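Argininosuccinate lyase (Chelativorans sp., PDB 6RXA) is a C-N lyase of the aspartase/fumarase superfamily, known as EDDS lyase, and probably also cleaves argininosuccinate to fumarate and arginine. Local coordinates at residues H144-H149 with H170-I175; M154-Q159 with Q164-G169. The protein carries 2 engineered substitutions. All coordinates share one frame; numbering follows the deposited sequence.

Contact 1 of 2, residues H144-H149 with H170-I175; sequences HKAADH and HYLMAI
The methyl group of Ala-146, on the last turn of helix 112-147, meets Leu-172 and Met-173 of helix 168-193, and illustrates how a small side chain lets two helices come close. The CA atoms of Ala-146 and Leu-172 are 5.6 Å apart, and Ala-146 CB rests 3.8 Å from Leu-172 CB. The same methyl also meets sulfur, with Met-173 SD 3.8 Å from Ala-146 CB. The bend at chi2 of Met-173 (-48°) brings the sulfur beside the alanine instead of letting the chain run out straight. This methionine also touches Ile-458 and Ala-461 of helix 451-500, so three helices converge on it. On the Leu-172 side the CD1 branch comes up to the backbone of Ala-146, 3.7 Å from Ala-146 N, and Val-142, one turn back on helix 112-147, packs against the same leucine.

The looser margin belongs to Lys-145. Only the root of its chain joins in: CG lies 3.7 Å from Leu-172 CD1. Beyond that the bend at chi2 (74°) carries the chain away from Leu-172, and the partly exposed residue ends in an ammonium that hydrogen-bonds the backbone carbonyls of Arg-347 and Leu-349. No hydrogen bond crosses between 144-149 and 170-175, and apolar fit alone joins them. Such a meeting of helix ends, where helix 112-147 leads into a beta hairpin and helix 168-193 leads out of it, is consistent with the largely helical architecture of the aspartase/fumarase superfamily.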
# COMPACT_ATOMS: atom_id res chain seq x y z
N HIS A 144 11.80 32.64 2.76
CA HIS A 144 11.64 34.07 2.49
C HIS A 144 10.35 34.59 3.11
O HIS A 144 10.31 35.73 3.60
CB HIS A 144 11.73 34.32 0.98
CG HIS A 144 13.01 33.83 0.38
ND1 HIS A 144 13.25 33.84 -0.98
CD2 HIS A 144 14.13 33.31 0.95
CE1 HIS A 144 14.46 33.34 -1.22
NE2 HIS A 144 15.01 33.01 -0.06
N LYS A 145 9.29 33.77 3.12
CA LYS A 145 8.07 34.13 3.83
C LYS A 145 8.31 34.21 5.33
O LYS A 145 7.88 35.16 5.99
CB LYS A 145 6.97 33.12 3.50
CG LYS A 145 5.55 33.50 3.94
CD LYS A 145 4.92 34.59 3.09
CE LYS A 145 3.41 34.65 3.31
NZ LYS A 145 2.77 35.60 2.36
N ALA A 146 9.03 33.24 5.89
CA ALA A 146 9.32 33.26 7.32
C ALA A 146 10.01 34.55 7.72
O ALA A 146 9.73 35.12 8.78
CB ALA A 146 10.19 32.07 7.71
N ALA A 147 10.94 35.03 6.88
CA ALA A 147 11.72 36.20 7.23
C ALA A 147 10.87 37.45 7.40
O ALA A 147 11.30 38.38 8.09
CB ALA A 147 12.78 36.43 6.15
N ASP A 148 9.69 37.49 6.81
CA ASP A 148 8.78 38.63 6.94
C ASP A 148 7.81 38.47 8.10
O ASP A 148 6.97 39.36 8.31
CB ASP A 148 7.98 38.82 5.65
CG ASP A 148 8.80 39.42 4.53
OD1 ASP A 148 9.86 40.02 4.82
OD2 ASP A 148 8.37 39.30 3.37
N HIS A 149 7.89 37.37 8.85
CA HIS A 149 6.89 37.05 9.86
C HIS A 149 7.50 36.66 11.20
O HIS A 149 6.91 35.88 11.95
CB HIS A 149 5.92 36.00 9.34
CG HIS A 149 5.03 36.55 8.28
ND1 HIS A 149 3.96 37.36 8.56
CD2 HIS A 149 5.12 36.49 6.93
CE1 HIS A 149 3.40 37.75 7.43
NE2 HIS A 149 4.08 37.23 6.42
N HIS A 170 8.34 31.07 12.84
CA HIS A 170 8.77 29.85 13.51
C HIS A 170 8.14 28.61 12.88
O HIS A 170 8.82 27.61 12.63
CB HIS A 170 8.41 29.96 14.98
CG HIS A 170 8.71 28.75 15.79
ND1 HIS A 170 7.72 27.98 16.35
CD2 HIS A 170 9.88 28.17 16.14
CE1 HIS A 170 8.27 26.97 17.00
NE2 HIS A 170 9.58 27.06 16.89
N TYR A 171 6.83 28.67 12.60
CA TYR A 171 6.15 27.55 11.96
C TYR A 171 6.78 27.22 10.61
O TYR A 171 7.07 26.06 10.29
CB TYR A 171 4.65 27.85 11.81
CG TYR A 171 3.93 26.71 11.13
CD1 TYR A 171 3.87 26.64 9.75
CD2 TYR A 171 3.37 25.68 11.86
CE1 TYR A 171 3.27 25.59 9.12
CE2 TYR A 171 2.75 24.61 11.22
CZ TYR A 171 2.70 24.57 9.85
OH TYR A 171 2.10 23.51 9.19
N LEU A 172 6.96 28.25 9.77
CA LEU A 172 7.52 28.03 8.44
C LEU A 172 8.92 27.43 8.50
O LEU A 172 9.29 26.63 7.63
CB LEU A 172 7.50 29.33 7.63
CG LEU A 172 6.09 29.76 7.25
CD1 LEU A 172 6.08 31.21 6.78
CD2 LEU A 172 5.52 28.85 6.17
N MET A 173 9.69 27.74 9.54
CA MET A 173 11.01 27.15 9.63
C MET A 173 10.97 25.67 10.00
O MET A 173 11.95 24.97 9.74
CB MET A 173 11.92 27.97 10.54
CG MET A 173 12.22 29.35 9.95
SD MET A 173 12.75 29.37 8.23
CE MET A 173 14.34 28.58 8.38
N ALA A 174 9.87 25.16 10.55
CA ALA A 174 9.73 23.71 10.67
C ALA A 174 9.67 23.09 9.29
O ALA A 174 10.33 22.08 9.01
CB ALA A 174 8.46 23.36 11.46
N ILE A 175 8.90 23.71 8.39
CA ILE A 175 8.80 23.22 7.02
C ILE A 175 10.16 23.29 6.34
O ILE A 175 10.57 22.35 5.65
CB ILE A 175 7.71 24.01 6.26
CG1 ILE A 175 6.37 23.97 6.99
CG2 ILE A 175 7.59 23.49 4.83
CD1 ILE A 175 5.79 22.59 7.21

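Contact 2 of 2, residues M154-Q159 with Q164-G169; sequences MVVYTQ and QPITLG. With FMT (formic acid), chain C.
Met-154 and Ile-166 form an antiparallel hydrogen-bonded pair, a compact example of a beta hairpin that combines a backbone ladder with side-chain packing on the same residues. Ile-166 N reaches Met-154 O at 2.7 Å, nearly in line with the carbonyl (174° at the oxygen). The return bond, Met-154 N to Ile-166 O at 3.0 Å, is less direct, its donor lying above the carbonyl plane. Val-156 N to Gln-164 O, also 3.0 Å, adds a third rung.

Ile-166 shows the packing atom by atom. Its CB sits near Met-154 O, and with chi1 at 60° CG1 lies between the backbone N and the carbonyl carbon, which places CG1 3.4 Å from Met-154 O. The CG2 branch turns to the neighbouring valine, 3.8 Å from Val-156 CG1. At the tip, CD1 touches two residues of the partner strand, 3.6 Å from Val-156 CB and 3.7 Å from Met-154 CE. The same methionine packs SD against Leu-168 CB.

Further along, Thr-158 OG1 donates to formate O2 at 2.7 Å and also hydrogen-bonds Lys-286 NZ of the third subunit. That lysine, Asn-288 beside it and Asn-113 of the second subunit grip the formate, probably from the crystallisation liquor. Since Thr-158 binds fumarate, the anion probably mimics a substrate carboxylate: a hairpin held by backbone bonds and apolar side chains at one end presents a hydroxyl at the other.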
# COMPACT_ATOMS: atom_id res chain seq x y z
N MET A 154 1.10 33.92 16.76
CA MET A 154 -0.03 33.06 16.46
C MET A 154 0.16 31.81 17.31
O MET A 154 1.24 31.56 17.84
CB MET A 154 -0.08 32.69 14.98
CG MET A 154 0.99 31.69 14.55
SD MET A 154 0.82 31.24 12.80
CE MET A 154 1.82 29.74 12.77
N VAL A 155 -0.89 31.01 17.42
CA VAL A 155 -0.77 29.76 18.18
C VAL A 155 -0.27 28.64 17.28
O VAL A 155 -0.56 28.58 16.07
CB VAL A 155 -2.08 29.37 18.89
CG1 VAL A 155 -2.59 30.53 19.74
CG2 VAL A 155 -3.14 28.94 17.89
N VAL A 156 0.48 27.73 17.88
CA VAL A 156 0.77 26.42 17.31
C VAL A 156 -0.23 25.43 17.90
O VAL A 156 -0.70 25.59 19.04
CB VAL A 156 2.23 26.00 17.56
CG1 VAL A 156 2.47 25.69 19.03
CG2 VAL A 156 2.60 24.79 16.68
N TYR A 157 -0.55 24.39 17.13
CA TYR A 157 -1.50 23.36 17.50
C TYR A 157 -0.78 22.04 17.76
O TYR A 157 0.23 21.73 17.12
CB TYR A 157 -2.53 23.13 16.36
CG TYR A 157 -3.37 24.35 16.11
CD1 TYR A 157 -2.93 25.36 15.27
CD2 TYR A 157 -4.60 24.51 16.75
CE1 TYR A 157 -3.68 26.50 15.07
CE2 TYR A 157 -5.36 25.64 16.57
CZ TYR A 157 -4.89 26.64 15.72
OH TYR A 157 -5.64 27.78 15.53
N THR A 158 -1.30 21.27 18.70
CA THR A 158 -1.03 19.84 18.77
C THR A 158 -2.37 19.12 18.89
O THR A 158 -3.27 19.59 19.59
CB THR A 158 -0.10 19.45 19.93
OG1 THR A 158 -0.75 19.74 21.17
CG2 THR A 158 1.21 20.22 19.88
N GLN A 159 -2.53 18.00 18.19
CA GLN A 159 -3.80 17.26 18.22
C GLN A 159 -4.98 18.16 17.82
O GLN A 159 -6.10 17.98 18.29
CB GLN A 159 -4.04 16.61 19.59
CG GLN A 159 -2.87 15.76 20.08
CD GLN A 159 -3.12 15.11 21.42
OE1 GLN A 159 -2.39 15.35 22.37
NE2 GLN A 159 -4.14 14.27 21.49
N GLN A 164 0.52 26.48 22.34
CA GLN A 164 1.28 27.59 22.92
C GLN A 164 1.50 28.65 21.86
O GLN A 164 1.34 28.40 20.66
CB GLN A 164 2.63 27.11 23.47
CG GLN A 164 2.56 26.14 24.66
CD GLN A 164 3.93 25.63 25.08
OE1 GLN A 164 4.93 25.88 24.40
NE2 GLN A 164 3.98 24.92 26.19
N PRO A 165 1.92 29.86 22.27
CA PRO A 165 2.20 30.91 21.28
C PRO A 165 3.53 30.69 20.56
O PRO A 165 4.54 30.34 21.18
CB PRO A 165 2.25 32.19 22.13
CG PRO A 165 1.55 31.84 23.42
CD PRO A 165 1.91 30.40 23.64
N ILE A 166 3.51 30.92 19.24
CA ILE A 166 4.71 30.93 18.41
C ILE A 166 4.60 32.13 17.47
O ILE A 166 3.86 33.07 17.74
CB ILE A 166 4.85 29.61 17.62
CG1 ILE A 166 3.65 29.40 16.70
CG2 ILE A 166 5.02 28.44 18.57
CD1 ILE A 166 3.94 28.44 15.54
N THR A 167 5.33 32.08 16.35
CA THR A 167 5.11 33.04 15.27
C THR A 167 4.96 32.27 13.97
O THR A 167 5.38 31.11 13.85
CB THR A 167 6.28 34.01 15.12
OG1 THR A 167 7.43 33.28 14.67
CG2 THR A 167 6.59 34.71 16.43
N LEU A 168 4.37 32.92 12.97
CA LEU A 168 4.28 32.30 11.65
C LEU A 168 5.67 31.98 11.10
O LEU A 168 5.86 30.94 10.46
CB LEU A 168 3.48 33.20 10.70
CG LEU A 168 3.33 32.73 9.26
CD1 LEU A 168 2.71 31.34 9.18
CD2 LEU A 168 2.51 33.73 8.48
N GLY A 169 6.65 32.85 11.35
CA GLY A 169 8.01 32.54 10.94
C GLY A 169 8.55 31.26 11.54
O GLY A 169 9.19 30.46 10.86
C FMT C . -0.39 17.66 23.87
O1 FMT C . -1.42 18.26 24.21
O2 FMT C . 0.25 17.94 22.84

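How the contacts relate
Both contacts are buried, yet they solve different problems. Contact 1 is helix against helix and wholly apolar across its segments, while contact 2 pairs strands through backbone hydrogen bonds and buries about twice the surface. They share helix 168-193, and along the chain contact 2 is nested within the loop that contact 1 closes. Their centres lie 12 Å apart and the two touch directly: His-149 O is 3.1 Å from Gly-169 N, a probable hydrogen bond, and Tyr-171 CB packs on Met-154 CE. Solvent reaches contact 1 around Lys-145; contact 2 instead runs out into a ligand-binding site between subunits.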